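Local structure of putative membrane protein (Corynebacterium diphtheriae NCTC 13129, 3C8I) at residues E23-P26 against R27-V30; W98-D102 against S103-A107; E116-T119 against T120-K123; S122-L125 against N126-D129. The protein is of unknown function; it is a putative membrane protein, and this chain is its C-terminal part, a DUF3239 family domain. All blocks are in the same frame, centred on the assembly; numbering follows the deposited sequence.

Contact 1 (E23-P26 against R27-V30); sequences EVNP and RDMV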
ATOM      1  N   GLU B  23     -10.842 -18.877  -1.959  1.00 33.91           N
ATOM      2  CA  GLU B  23     -10.340 -19.213  -3.274  1.00 34.72           C
ATOM      3  C   GLU B  23      -8.866 -19.607  -3.197  1.00 35.24           C
ATOM      4  O   GLU B  23      -8.096 -19.034  -2.413  1.00 33.50           O
ATOM      5  CB  GLU B  23     -10.537 -18.030  -4.227  1.00 35.10           C
ATOM      6  CG  GLU B  23      -9.771 -18.171  -5.545  1.00 36.39           C
ATOM      7  CD  GLU B  23      -9.902 -16.963  -6.425  1.00 37.20           C
ATOM      8  OE1 GLU B  23     -10.973 -16.833  -7.044  1.00 42.62           O
ATOM      9  OE2 GLU B  23      -8.938 -16.159  -6.495  1.00 41.35           O
ATOM     10  N   VAL B  24      -8.483 -20.590  -4.014  1.00 35.36           N
ATOM     11  CA  VAL B  24      -7.115 -21.096  -4.049  1.00 36.15           C
ATOM     12  C   VAL B  24      -6.584 -21.063  -5.477  1.00 37.16           C
ATOM     13  O   VAL B  24      -7.249 -21.535  -6.402  1.00 37.13           O
ATOM     14  CB  VAL B  24      -7.048 -22.528  -3.468  1.00 36.94           C
ATOM     15  CG1 VAL B  24      -5.687 -23.176  -3.745  1.00 37.30           C
ATOM     16  CG2 VAL B  24      -7.352 -22.502  -1.963  1.00 36.07           C
ATOM     17  N   ASN B  25      -5.388 -20.500  -5.642  1.00 38.23           N
ATOM     18  CA  ASN B  25      -4.755 -20.282  -6.947  1.00 38.76           C
ATOM     19  C   ASN B  25      -3.329 -20.846  -6.890  1.00 39.69           C
ATOM     20  O   ASN B  25      -2.855 -21.199  -5.816  1.00 39.98           O
ATOM     21  CB  ASN B  25      -4.748 -18.780  -7.275  1.00 39.16           C
ATOM     22  CG  ASN B  25      -6.143 -18.146  -7.184  1.00 39.30           C
ATOM     23  OD1 ASN B  25      -7.028 -18.484  -7.948  1.00 40.14           O
ATOM     24  ND2 ASN B  25      -6.331 -17.227  -6.240  1.00 41.70           N
ATOM     25  N   PRO B  26      -2.641 -20.968  -8.037  1.00 40.27           N
ATOM     26  CA  PRO B  26      -1.270 -21.485  -7.952  1.00 40.30           C
ATOM     27  C   PRO B  26      -0.321 -20.698  -7.042  1.00 40.65           C
ATOM     28  O   PRO B  26       0.435 -21.301  -6.288  1.00 40.82           O
ATOM     29  CB  PRO B  26      -0.799 -21.452  -9.409  1.00 40.72           C
ATOM     30  CG  PRO B  26      -2.055 -21.563 -10.207  1.00 40.14           C
ATOM     31  CD  PRO B  26      -3.059 -20.760  -9.438  1.00 40.62           C
ATOM     32  N   ARG B  27      -0.364 -19.372  -7.088  1.00 40.56           N
ATOM     33  CA  ARG B  27       0.595 -18.567  -6.334  1.00 40.78           C
ATOM     34  C   ARG B  27       0.074 -18.012  -5.001  1.00 40.01           C
ATOM     35  O   ARG B  27       0.870 -17.526  -4.197  1.00 39.82           O
ATOM     36  CB  ARG B  27       1.090 -17.400  -7.191  1.00 41.54           C
ATOM     37  CG  ARG B  27       1.777 -17.855  -8.471  1.00 42.90           C
ATOM     38  CD  ARG B  27       3.017 -17.016  -8.773  1.00 43.75           C
ATOM     39  NE  ARG B  27       3.694 -17.546  -9.948  1.00 45.69           N
ATOM     40  CZ  ARG B  27       3.249 -17.410 -11.193  1.00 47.37           C
ATOM     41  NH1 ARG B  27       2.118 -16.736 -11.440  1.00 49.00           N
ATOM     42  NH2 ARG B  27       3.937 -17.945 -12.202  1.00 48.41           N
ATOM     43  N   ASP B  28      -1.243 -18.050  -4.783  1.00 38.74           N
ATOM     44  CA  ASP B  28      -1.814 -17.493  -3.566  1.00 38.27           C
ATOM     45  C   ASP B  28      -3.234 -17.988  -3.281  1.00 36.67           C
ATOM     46  O   ASP B  28      -3.797 -18.773  -4.034  1.00 36.22           O
ATOM     47  CB  ASP B  28      -1.753 -15.955  -3.589  1.00 38.95           C
ATOM     48  CG  ASP B  28      -2.763 -15.332  -4.527  1.00 42.05           C
ATOM     49  OD1 ASP B  28      -3.010 -15.894  -5.606  1.00 43.09           O
ATOM     50  OD2 ASP B  28      -3.305 -14.250  -4.176  1.00 49.36           O
ATOM     51  N   MET B  29      -3.765 -17.553  -2.144  1.00 34.87           N
ATOM     52  CA  MET B  29      -5.122 -17.827  -1.745  1.00 34.73           C
ATOM     53  C   MET B  29      -5.835 -16.539  -1.348  1.00 33.97           C
ATOM     54  O   MET B  29      -5.204 -15.532  -1.018  1.00 34.54           O
ATOM     55  CB  MET B  29      -5.154 -18.839  -0.586  1.00 34.57           C
ATOM     56  CG  MET B  29      -4.648 -18.372   0.781  1.00 35.82           C
ATOM     57  SD  MET B  29      -4.171 -19.813   1.853  1.00 35.69           S
ATOM     58  CE  MET B  29      -2.379 -19.739   1.818  1.00 36.40           C
ATOM     59  N   VAL B  30      -7.154 -16.579  -1.371  1.00 32.96           N
ATOM     60  CA  VAL B  30      -7.958 -15.449  -0.934  1.00 32.62           C
ATOM     61  C   VAL B  30      -8.710 -15.882   0.302  1.00 31.39           C
ATOM     62  O   VAL B  30      -9.375 -16.911   0.309  1.00 30.78           O
ATOM     63  CB  VAL B  30      -8.946 -14.947  -2.030  1.00 32.61           C
ATOM     64  CG1 VAL B  30      -9.884 -13.848  -1.479  1.00 33.12           C
ATOM     65  CG2 VAL B  30      -8.196 -14.410  -3.223  1.00 33.50           C
TER
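Glu23 sends CG anti to its backbone N (chi1 167°) and runs on extended beyond CG, so the carboxylate lies beside Val30 CG2 in this beta hairpin between strands 16-24 and 29-36. Asn25 has CG beside its own backbone N (chi1 -54°), which sets its amide alongside the Asp28 side chain and within bonding reach of Glu23. The Asn25 and Asp28 side chains point the same way. Glu23 and Val30 are an antiparallel hydrogen-bonded pair. Val30 N donates to Glu23 O at 2.8 Å, while the return bond from Glu23 N to Val30 O is weak. Val24 and Met29 form the next, non-hydrogen-bonded pair. Beyond it, Asn25 N gives a 2.8 Å bond to Asp28 O, which closes the turn over Pro26 and Arg27. On the face shared by Glu23 and Val30, OE2 of Glu23 approaches CG2 of Val30 at 3.8 Å. The carboxylate has several polar partners: OE2 makes a salt bridge to Arg132 and OE1 one to Arg27 of the second subunit. Arg27 in turn reaches Glu23 of that subunit, so the hairpin end takes part in the subunit interface. Within the hairpin, Asn25 ND2 donates to Glu23 OE2 at 2.8 Å. OE2 lies almost in the amide plane of Asn25, and the donor meets it on the anti side, 28° out of the carboxylate plane.

Contact 2 (W98-D102 against S103-A107); sequences WATPD and SSVIA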
ATOM      1  N   TRP B  98       0.233 -16.186  11.856  1.00 31.83           N
ATOM      2  CA  TRP B  98       1.431 -15.397  11.531  1.00 33.44           C
ATOM      3  C   TRP B  98       2.135 -14.934  12.809  1.00 34.10           C
ATOM      4  O   TRP B  98       3.323 -14.623  12.787  1.00 33.62           O
ATOM      5  CB  TRP B  98       1.090 -14.152  10.719  1.00 31.22           C
ATOM      6  CG  TRP B  98       0.688 -14.380   9.284  1.00 30.89           C
ATOM      7  CD1 TRP B  98       0.778 -15.539   8.565  1.00 30.01           C
ATOM      8  CD2 TRP B  98       0.184 -13.387   8.389  1.00 29.92           C
ATOM      9  NE1 TRP B  98       0.326 -15.335   7.274  1.00 30.20           N
ATOM     10  CE2 TRP B  98      -0.049 -14.021   7.141  1.00 30.30           C
ATOM     11  CE3 TRP B  98      -0.132 -12.032   8.528  1.00 29.84           C
ATOM     12  CZ2 TRP B  98      -0.570 -13.333   6.038  1.00 30.44           C
ATOM     13  CZ3 TRP B  98      -0.652 -11.359   7.446  1.00 30.27           C
ATOM     14  CH2 TRP B  98      -0.880 -12.010   6.216  1.00 30.54           C
ATOM     15  N   ALA B  99       1.375 -14.891  13.903  1.00 36.60           N
ATOM     16  CA  ALA B  99       1.844 -14.444  15.221  1.00 38.28           C
ATOM     17  C   ALA B  99       2.246 -15.565  16.188  1.00 40.23           C
ATOM     18  O   ALA B  99       3.031 -15.308  17.108  1.00 41.37           O
ATOM     19  CB  ALA B  99       0.778 -13.585  15.874  1.00 38.19           C
ATOM     20  N   THR B 100       1.705 -16.775  16.031  1.00 42.11           N
ATOM     21  CA  THR B 100       2.032 -17.893  16.942  1.00 43.41           C
ATOM     22  C   THR B 100       2.197 -19.246  16.241  1.00 44.58           C
ATOM     23  O   THR B 100       1.348 -19.626  15.442  1.00 44.35           O
ATOM     24  CB  THR B 100       0.949 -18.064  18.063  1.00 44.17           C
ATOM     25  OG1 THR B 100       1.210 -19.275  18.796  1.00 45.52           O
ATOM     26  CG2 THR B 100      -0.464 -18.150  17.473  1.00 43.32           C
ATOM     27  N   PRO B 101       3.273 -20.008  16.574  1.00 46.19           N
ATOM     28  CA  PRO B 101       3.463 -21.343  15.993  1.00 47.05           C
ATOM     29  C   PRO B 101       2.639 -22.417  16.698  1.00 48.30           C
ATOM     30  O   PRO B 101       2.544 -23.566  16.222  1.00 48.80           O
ATOM     31  CB  PRO B 101       4.947 -21.608  16.242  1.00 47.46           C
ATOM     32  CG  PRO B 101       5.212 -20.912  17.516  1.00 46.58           C
ATOM     33  CD  PRO B 101       4.376 -19.673  17.495  1.00 46.30           C
ATOM     34  N   ASP B 102       2.055 -22.037  17.829  1.00 49.34           N
ATOM     35  CA  ASP B 102       1.480 -22.985  18.764  1.00 49.46           C
ATOM     36  C   ASP B 102       0.080 -23.449  18.339  1.00 49.70           C
ATOM     37  O   ASP B 102      -0.888 -22.716  18.479  1.00 50.08           O
ATOM     38  CB  ASP B 102       1.476 -22.342  20.149  1.00 50.13           C
ATOM     39  CG  ASP B 102       0.750 -23.165  21.175  1.00 51.17           C
ATOM     40  OD1 ASP B 102       0.759 -24.414  21.084  1.00 55.73           O
ATOM     41  OD2 ASP B 102       0.169 -22.538  22.083  1.00 58.26           O
ATOM     42  N   SER B 103       0.009 -24.681  17.836  1.00 49.76           N
ATOM     43  CA  SER B 103      -1.220 -25.317  17.322  1.00 49.78           C
ATOM     44  C   SER B 103      -2.440 -25.255  18.239  1.00 49.63           C
ATOM     45  O   SER B 103      -3.572 -25.208  17.752  1.00 49.66           O
ATOM     46  CB  SER B 103      -0.952 -26.797  16.990  1.00 50.12           C
ATOM     47  OG  SER B 103      -0.456 -26.959  15.666  1.00 51.79           O
ATOM     48  N   SER B 104      -2.219 -25.293  19.552  1.00 49.25           N
ATOM     49  CA  SER B 104      -3.328 -25.330  20.507  1.00 49.10           C
ATOM     50  C   SER B 104      -3.915 -23.934  20.758  1.00 48.52           C
ATOM     51  O   SER B 104      -5.115 -23.805  20.991  1.00 48.50           O
ATOM     52  CB  SER B 104      -2.904 -26.002  21.826  1.00 48.86           C
ATOM     53  OG  SER B 104      -1.899 -25.251  22.484  1.00 50.21           O
ATOM     54  N   VAL B 105      -3.076 -22.901  20.722  1.00 48.23           N
ATOM     55  CA  VAL B 105      -3.555 -21.516  20.813  1.00 47.97           C
ATOM     56  C   VAL B 105      -4.391 -21.130  19.575  1.00 47.57           C
ATOM     57  O   VAL B 105      -5.370 -20.378  19.683  1.00 47.55           O
ATOM     58  CB  VAL B 105      -2.400 -20.512  20.982  1.00 48.37           C
ATOM     59  CG1 VAL B 105      -1.360 -20.711  19.914  1.00 49.65           C
ATOM     60  CG2 VAL B 105      -2.914 -19.084  20.927  1.00 48.14           C
ATOM     61  N   ILE B 106      -3.992 -21.641  18.412  1.00 46.54           N
ATOM     62  CA  ILE B 106      -4.742 -21.446  17.170  1.00 46.07           C
ATOM     63  C   ILE B 106      -6.040 -22.251  17.227  1.00 45.72           C
ATOM     64  O   ILE B 106      -7.095 -21.764  16.826  1.00 45.22           O
ATOM     65  CB  ILE B 106      -3.919 -21.850  15.920  1.00 45.76           C
ATOM     66  CG1 ILE B 106      -2.736 -20.892  15.730  1.00 45.75           C
ATOM     67  CG2 ILE B 106      -4.802 -21.834  14.665  1.00 45.88           C
ATOM     68  CD1 ILE B 106      -1.704 -21.385  14.750  1.00 45.88           C
ATOM     69  N   ALA B 107      -5.954 -23.481  17.735  1.00 45.50           N
ATOM     70  CA  ALA B 107      -7.134 -24.334  17.914  1.00 45.45           C
ATOM     71  C   ALA B 107      -8.112 -23.710  18.905  1.00 45.21           C
ATOM     72  O   ALA B 107      -9.323 -23.732  18.700  1.00 44.75           O
ATOM     73  CB  ALA B 107      -6.726 -25.741  18.386  1.00 45.52           C
TER
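Thr100 and Ile106 slide past each other in opposite directions at the start of helix 103-112, with Ile106 CG1 4.0 Å from Thr100 CG2. Ile106 CD1 is 3.6 Å from Thr100 O. Beyond this contact, Ile106 also packs on Ile96 and Ala97. Thr100 and Val105 reach toward each other, tip to tip, but the place of Val105 CG1 is doubtful, because it sits too close to Asp102 O in the model. The loop is shaped by an ST turn. Thr100 places OG1 anti to its own backbone N (chi1 172°), and this oxygen accepts from Asp102 N at 3.0 Å. The next residue to matter is Asp102, the N-cap of the helix. Its OD1 is met by both the hydroxyl and the backbone N of Ser104. Ser104 OG donates to Asp102 OD1 at 3.1 Å, reaching the oxygen on its syn side and 27° out of the carboxylate plane. The backbone N of Ser104 makes a weak capping bond of 3.5 Å to Asp102 OD1. That oxygen therefore takes one hydroxyl bond and one weak backbone bond from Ser104. Further back, the loop meets the third subunit, where Pro101 packs on Thr55 of that chain. A carboxylate at the N-terminal end of a helix would be expected to interact favourably with the helix dipole. The negative charge of Asp102 is probably stabilised in this way.

Contact 3 (E116-T119 against T120-K123); sequences EQWT and TLSK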
ATOM      1  N   GLU B 116     -21.801 -19.261  15.399  1.00 39.44           N
ATOM      2  CA  GLU B 116     -22.748 -18.514  14.536  1.00 39.02           C
ATOM      3  C   GLU B 116     -22.046 -17.505  13.616  1.00 37.71           C
ATOM      4  O   GLU B 116     -22.499 -17.252  12.492  1.00 36.48           O
ATOM      5  CB  GLU B 116     -23.823 -17.805  15.378  1.00 40.06           C
ATOM      6  CG  GLU B 116     -23.291 -17.085  16.638  1.00 43.22           C
ATOM      7  CD  GLU B 116     -23.324 -17.952  17.909  1.00 47.40           C
ATOM      8  OE1 GLU B 116     -23.505 -19.189  17.815  1.00 49.11           O
ATOM      9  OE2 GLU B 116     -23.153 -17.390  19.016  1.00 51.29           O
ATOM     10  N   GLN B 117     -20.935 -16.943  14.096  1.00 36.86           N
ATOM     11  CA  GLN B 117     -20.056 -16.153  13.249  1.00 35.90           C
ATOM     12  C   GLN B 117     -19.382 -17.051  12.226  1.00 35.11           C
ATOM     13  O   GLN B 117     -19.284 -16.689  11.057  1.00 34.46           O
ATOM     14  CB  GLN B 117     -19.023 -15.399  14.075  1.00 36.05           C
ATOM     15  CG  GLN B 117     -19.602 -14.238  14.855  1.00 35.63           C
ATOM     16  CD  GLN B 117     -18.560 -13.438  15.617  1.00 36.04           C
ATOM     17  OE1 GLN B 117     -17.367 -13.387  15.255  1.00 34.34           O
ATOM     18  NE2 GLN B 117     -19.010 -12.778  16.675  1.00 34.36           N
ATOM     19  N   TRP B 118     -18.928 -18.231  12.660  1.00 34.37           N
ATOM     20  CA  TRP B 118     -18.411 -19.218  11.714  1.00 33.80           C
ATOM     21  C   TRP B 118     -19.455 -19.550  10.654  1.00 33.24           C
ATOM     22  O   TRP B 118     -19.167 -19.522   9.472  1.00 32.96           O
ATOM     23  CB  TRP B 118     -17.934 -20.500  12.407  1.00 33.28           C
ATOM     24  CG  TRP B 118     -16.598 -20.356  13.088  1.00 32.44           C
ATOM     25  CD1 TRP B 118     -16.349 -20.468  14.413  1.00 33.52           C
ATOM     26  CD2 TRP B 118     -15.350 -20.076  12.460  1.00 31.16           C
ATOM     27  NE1 TRP B 118     -15.012 -20.267  14.666  1.00 34.01           N
ATOM     28  CE2 TRP B 118     -14.370 -20.029  13.477  1.00 33.22           C
ATOM     29  CE3 TRP B 118     -14.959 -19.852  11.132  1.00 32.35           C
ATOM     30  CZ2 TRP B 118     -13.016 -19.755  13.211  1.00 33.42           C
ATOM     31  CZ3 TRP B 118     -13.605 -19.586  10.863  1.00 32.46           C
ATOM     32  CH2 TRP B 118     -12.655 -19.529  11.900  1.00 32.62           C
ATOM     33  N   THR B 119     -20.681 -19.832  11.074  1.00 33.64           N
ATOM     34  CA  THR B 119     -21.711 -20.213  10.117  1.00 33.57           C
ATOM     35  C   THR B 119     -22.092 -19.038   9.177  1.00 32.84           C
ATOM     36  O   THR B 119     -22.202 -19.218   7.958  1.00 32.49           O
ATOM     37  CB  THR B 119     -22.925 -20.904  10.835  1.00 34.67           C
ATOM     38  OG1 THR B 119     -23.660 -19.936  11.594  1.00 38.79           O
ATOM     39  CG2 THR B 119     -22.450 -22.006  11.763  1.00 33.64           C
ATOM     40  N   THR B 120     -22.243 -17.832   9.718  1.00 32.24           N
ATOM     41  CA  THR B 120     -22.441 -16.628   8.887  1.00 32.00           C
ATOM     42  C   THR B 120     -21.363 -16.471   7.804  1.00 31.32           C
ATOM     43  O   THR B 120     -21.664 -16.197   6.639  1.00 30.35           O
ATOM     44  CB  THR B 120     -22.464 -15.328   9.755  1.00 32.78           C
ATOM     45  OG1 THR B 120     -23.629 -15.330  10.593  1.00 31.80           O
ATOM     46  CG2 THR B 120     -22.472 -14.058   8.872  1.00 31.98           C
ATOM     47  N   LEU B 121     -20.098 -16.645   8.191  1.00 30.76           N
ATOM     48  CA  LEU B 121     -19.002 -16.579   7.219  1.00 30.89           C
ATOM     49  C   LEU B 121     -19.120 -17.700   6.172  1.00 30.95           C
ATOM     50  O   LEU B 121     -19.035 -17.433   4.980  1.00 30.94           O
ATOM     51  CB  LEU B 121     -17.639 -16.624   7.921  1.00 30.38           C
ATOM     52  CG  LEU B 121     -16.391 -16.559   7.022  1.00 29.88           C
ATOM     53  CD1 LEU B 121     -16.398 -15.329   6.085  1.00 27.95           C
ATOM     54  CD2 LEU B 121     -15.155 -16.610   7.880  1.00 29.19           C
ATOM     55  N   SER B 122     -19.324 -18.946   6.629  1.00 31.80           N
ATOM     56  CA  SER B 122     -19.463 -20.077   5.715  1.00 32.45           C
ATOM     57  C   SER B 122     -20.578 -19.846   4.705  1.00 32.88           C
ATOM     58  O   SER B 122     -20.402 -20.093   3.516  1.00 32.92           O
ATOM     59  CB  SER B 122     -19.730 -21.362   6.489  1.00 31.89           C
ATOM     60  OG  SER B 122     -18.637 -21.644   7.350  1.00 31.99           O
ATOM     61  N   LYS B 123     -21.712 -19.345   5.179  1.00 33.98           N
ATOM     62  CA  LYS B 123     -22.855 -19.067   4.297  1.00 35.68           C
ATOM     63  C   LYS B 123     -22.615 -17.970   3.287  1.00 35.74           C
ATOM     64  O   LYS B 123     -23.375 -17.847   2.340  1.00 35.21           O
ATOM     65  CB  LYS B 123     -24.105 -18.739   5.119  1.00 35.86           C
ATOM     66  CG  LYS B 123     -24.896 -19.962   5.471  1.00 38.38           C
ATOM     67  CD  LYS B 123     -25.545 -19.892   6.849  1.00 38.44           C
ATOM     68  CE  LYS B 123     -24.703 -20.637   7.879  1.00 42.19           C
ATOM     69  NZ  LYS B 123     -24.753 -20.021   9.248  1.00 42.18           N
TER
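Thr120 and Glu116 meet through backbone and hydroxyl bonds to the same carbonyl. Backbone bonds come first. Thr120 N donates to Glu116 O at 2.8 Å. Leu121 N bonds to Gln117 O and Ser122 N to Trp118 O in the same way. Each spans four residues, the regular step of an alpha helix.

Side-chain hydroxyls add a second group of bonds. Thr120 keeps OG1 beside its own backbone N (chi1 -67°), a setting that folds the hydroxyl back along the helix. Thr120 OG1 donates to Glu116 O at 2.9 Å, tilted 26° from the carbonyl plane. Thr119 OG1 also donates to Glu116 O, at 3.1 Å, but meets the carbonyl much more from the side, with a C=O...donor angle of 103°. The carbonyl of Glu116 is thus gripped by three donors. Ser122 brings its OG to 3.0 Å from Trp118 O, although its proton has another acceptor within reach.

Apolar packing is represented by one pair. CD2 of Leu121 approaches CZ3 of the Trp118 ring obliquely, at 4.5 Å. Leu121 rests on Met20 and Met32 of the sheet, and Trp118 packs on Pro18. The indole is fixed from outside by its NE1 bond to Glu110 O and by a cation-pi contact with Arg70.

The arrangement is that of an amphipathic helix packed on an antiparallel sheet. Trp118 and Leu121 are buried against the sheet, with Gln117, Thr120 and Ser122 also touching it, while Glu116 and Lys123 are exposed; threonine hydroxyls bond back to a carbonyl about one turn earlier.

Contact 4 (S122-L125 against N126-D129); sequences SKNL and NKLD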
ATOM      1  N   SER B 122     -19.324 -18.946   6.629  1.00 31.80           N
ATOM      2  CA  SER B 122     -19.463 -20.077   5.715  1.00 32.45           C
ATOM      3  C   SER B 122     -20.578 -19.846   4.705  1.00 32.88           C
ATOM      4  O   SER B 122     -20.402 -20.093   3.516  1.00 32.92           O
ATOM      5  CB  SER B 122     -19.730 -21.362   6.489  1.00 31.89           C
ATOM      6  OG  SER B 122     -18.637 -21.644   7.350  1.00 31.99           O
ATOM      7  N   LYS B 123     -21.712 -19.345   5.179  1.00 33.98           N
ATOM      8  CA  LYS B 123     -22.855 -19.067   4.297  1.00 35.68           C
ATOM      9  C   LYS B 123     -22.615 -17.970   3.287  1.00 35.74           C
ATOM     10  O   LYS B 123     -23.375 -17.847   2.340  1.00 35.21           O
ATOM     11  CB  LYS B 123     -24.105 -18.739   5.119  1.00 35.86           C
ATOM     12  CG  LYS B 123     -24.896 -19.962   5.471  1.00 38.38           C
ATOM     13  CD  LYS B 123     -25.545 -19.892   6.849  1.00 38.44           C
ATOM     14  CE  LYS B 123     -24.703 -20.637   7.879  1.00 42.19           C
ATOM     15  NZ  LYS B 123     -24.753 -20.021   9.248  1.00 42.18           N
ATOM     16  N   ASN B 124     -21.557 -17.173   3.480  1.00 36.42           N
ATOM     17  CA  ASN B 124     -21.278 -16.044   2.604  1.00 36.46           C
ATOM     18  C   ASN B 124     -19.987 -16.177   1.804  1.00 36.63           C
ATOM     19  O   ASN B 124     -19.615 -15.253   1.081  1.00 35.87           O
ATOM     20  CB  ASN B 124     -21.294 -14.754   3.430  1.00 37.09           C
ATOM     21  CG  ASN B 124     -22.715 -14.349   3.849  1.00 38.21           C
ATOM     22  OD1 ASN B 124     -23.495 -13.891   3.015  1.00 40.55           O
ATOM     23  ND2 ASN B 124     -23.048 -14.514   5.127  1.00 37.25           N
ATOM     24  N   LEU B 125     -19.324 -17.331   1.892  1.00 36.65           N
ATOM     25  CA  LEU B 125     -18.098 -17.560   1.117  1.00 37.30           C
ATOM     26  C   LEU B 125     -18.329 -17.357  -0.356  1.00 37.71           C
ATOM     27  O   LEU B 125     -17.436 -16.893  -1.078  1.00 37.12           O
ATOM     28  CB  LEU B 125     -17.552 -18.981   1.296  1.00 36.58           C
ATOM     29  CG  LEU B 125     -16.454 -19.329   2.284  1.00 36.18           C
ATOM     30  CD1 LEU B 125     -15.781 -20.644   1.792  1.00 32.46           C
ATOM     31  CD2 LEU B 125     -15.410 -18.194   2.576  1.00 30.69           C
ATOM     32  N   ASN B 126     -19.529 -17.750  -0.798  1.00 38.78           N
ATOM     33  CA  ASN B 126     -19.929 -17.619  -2.197  1.00 39.36           C
ATOM     34  C   ASN B 126     -20.112 -16.179  -2.672  1.00 40.16           C
ATOM     35  O   ASN B 126     -20.146 -15.932  -3.879  1.00 41.02           O
ATOM     36  CB  ASN B 126     -21.168 -18.510  -2.529  1.00 39.41           C
ATOM     37  CG  ASN B 126     -22.398 -18.226  -1.641  1.00 39.18           C
ATOM     38  OD1 ASN B 126     -22.654 -17.093  -1.237  1.00 39.12           O
ATOM     39  ND2 ASN B 126     -23.190 -19.277  -1.376  1.00 42.40           N
ATOM     40  N   LYS B 127     -20.154 -15.211  -1.746  1.00 40.46           N
ATOM     41  CA  LYS B 127     -20.220 -13.785  -2.130  1.00 40.38           C
ATOM     42  C   LYS B 127     -18.864 -13.168  -2.478  1.00 40.19           C
ATOM     43  O   LYS B 127     -18.786 -11.956  -2.671  1.00 39.69           O
ATOM     44  CB  LYS B 127     -20.910 -12.937  -1.046  1.00 40.71           C
ATOM     45  CG  LYS B 127     -22.346 -13.341  -0.753  1.00 41.42           C
ATOM     46  CD  LYS B 127     -23.128 -12.236  -0.043  1.00 41.96           C
ATOM     47  CE  LYS B 127     -24.590 -12.631   0.253  1.00 43.94           C
ATOM     48  NZ  LYS B 127     -25.224 -13.613  -0.720  1.00 47.33           N
ATOM     49  N   LEU B 128     -17.813 -13.983  -2.584  1.00 40.10           N
ATOM     50  CA  LEU B 128     -16.466 -13.501  -2.922  1.00 40.40           C
ATOM     51  C   LEU B 128     -16.432 -12.480  -4.055  1.00 40.81           C
ATOM     52  O   LEU B 128     -15.750 -11.473  -3.986  1.00 39.85           O
ATOM     53  CB  LEU B 128     -15.543 -14.687  -3.274  1.00 40.57           C
ATOM     54  CG  LEU B 128     -14.089 -14.418  -3.710  1.00 40.54           C
ATOM     55  CD1 LEU B 128     -13.309 -13.716  -2.609  1.00 39.90           C
ATOM     56  CD2 LEU B 128     -13.380 -15.732  -4.124  1.00 39.95           C
ATOM     57  N   ASP B 129     -17.147 -12.751  -5.134  1.00 41.70           N
ATOM     58  CA  ASP B 129     -17.066 -11.845  -6.275  1.00 42.38           C
ATOM     59  C   ASP B 129     -17.780 -10.535  -5.990  1.00 41.80           C
ATOM     60  O   ASP B 129     -17.266  -9.506  -6.348  1.00 41.33           O
ATOM     61  CB  ASP B 129     -17.534 -12.543  -7.552  1.00 43.51           C
ATOM     62  CG  ASP B 129     -16.543 -13.617  -7.998  1.00 47.00           C
ATOM     63  OD1 ASP B 129     -15.368 -13.254  -8.267  1.00 52.09           O
ATOM     64  OD2 ASP B 129     -16.915 -14.815  -8.042  1.00 52.12           O
TER
HETATM   65  O   HOH W   1     -21.074 -19.778   1.031  1.00 53.00           O
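Lys127 lies alongside Asn124, and both side chains point the same way. Lys127 CE is 3.2 Å from Asn124 OD1, while the amine NZ stays 4.1 Å from that oxygen. The aliphatic part of the lysine therefore does the touching. Lys127 CG sits beside its own backbone N (chi1 -61°), which directs the chain back past the asparagine. The amide of Asn124 is positioned by its ND2 bond to Thr120 O, one turn earlier.

Two backbone bonds hold the turn beneath these side chains. Lys127 N donates to Asn124 O at 2.9 Å, and Leu128 N to Leu125 O at 3.3 Å. Each bond spans three residues, so the chain is wound more tightly than in an alpha helix. A water fills in for a direct bond. It donates to Ser122 O at 2.6 Å and accepts from Asn126 N at 3.1 Å.

Further out, Leu125 packs on Met20 and Ala22, and Leu128 on Thr51. The whole is a short, tightly wound junction between helices 115-124 and 128-132, with Lys127 as N-cap of the second.

Along the chain the contacts come in the order 1, 2, 3, 4, and all belong to the DUF3239 domain. Contact 1 closes a hairpin of the six-stranded antiparallel sheet. Contact 2 starts helix 103-112. Contact 3 lies on helix 115-124, and contact 4 joins its end to helix 128-132. Contacts 3 and 4 share Ser122 and Lys123, and their centres are 10 Å apart. Contact 2 lies about 26 Å from contact 4, centre to centre, on opposite sides of the chain's centre. Contacts 1 and 4 touch where Leu128 packs on Glu23 and Val30. Helix 128-132 thus packs on the hairpin near its turn, while contacts 1 and 2 each also reach a different neighbouring subunit.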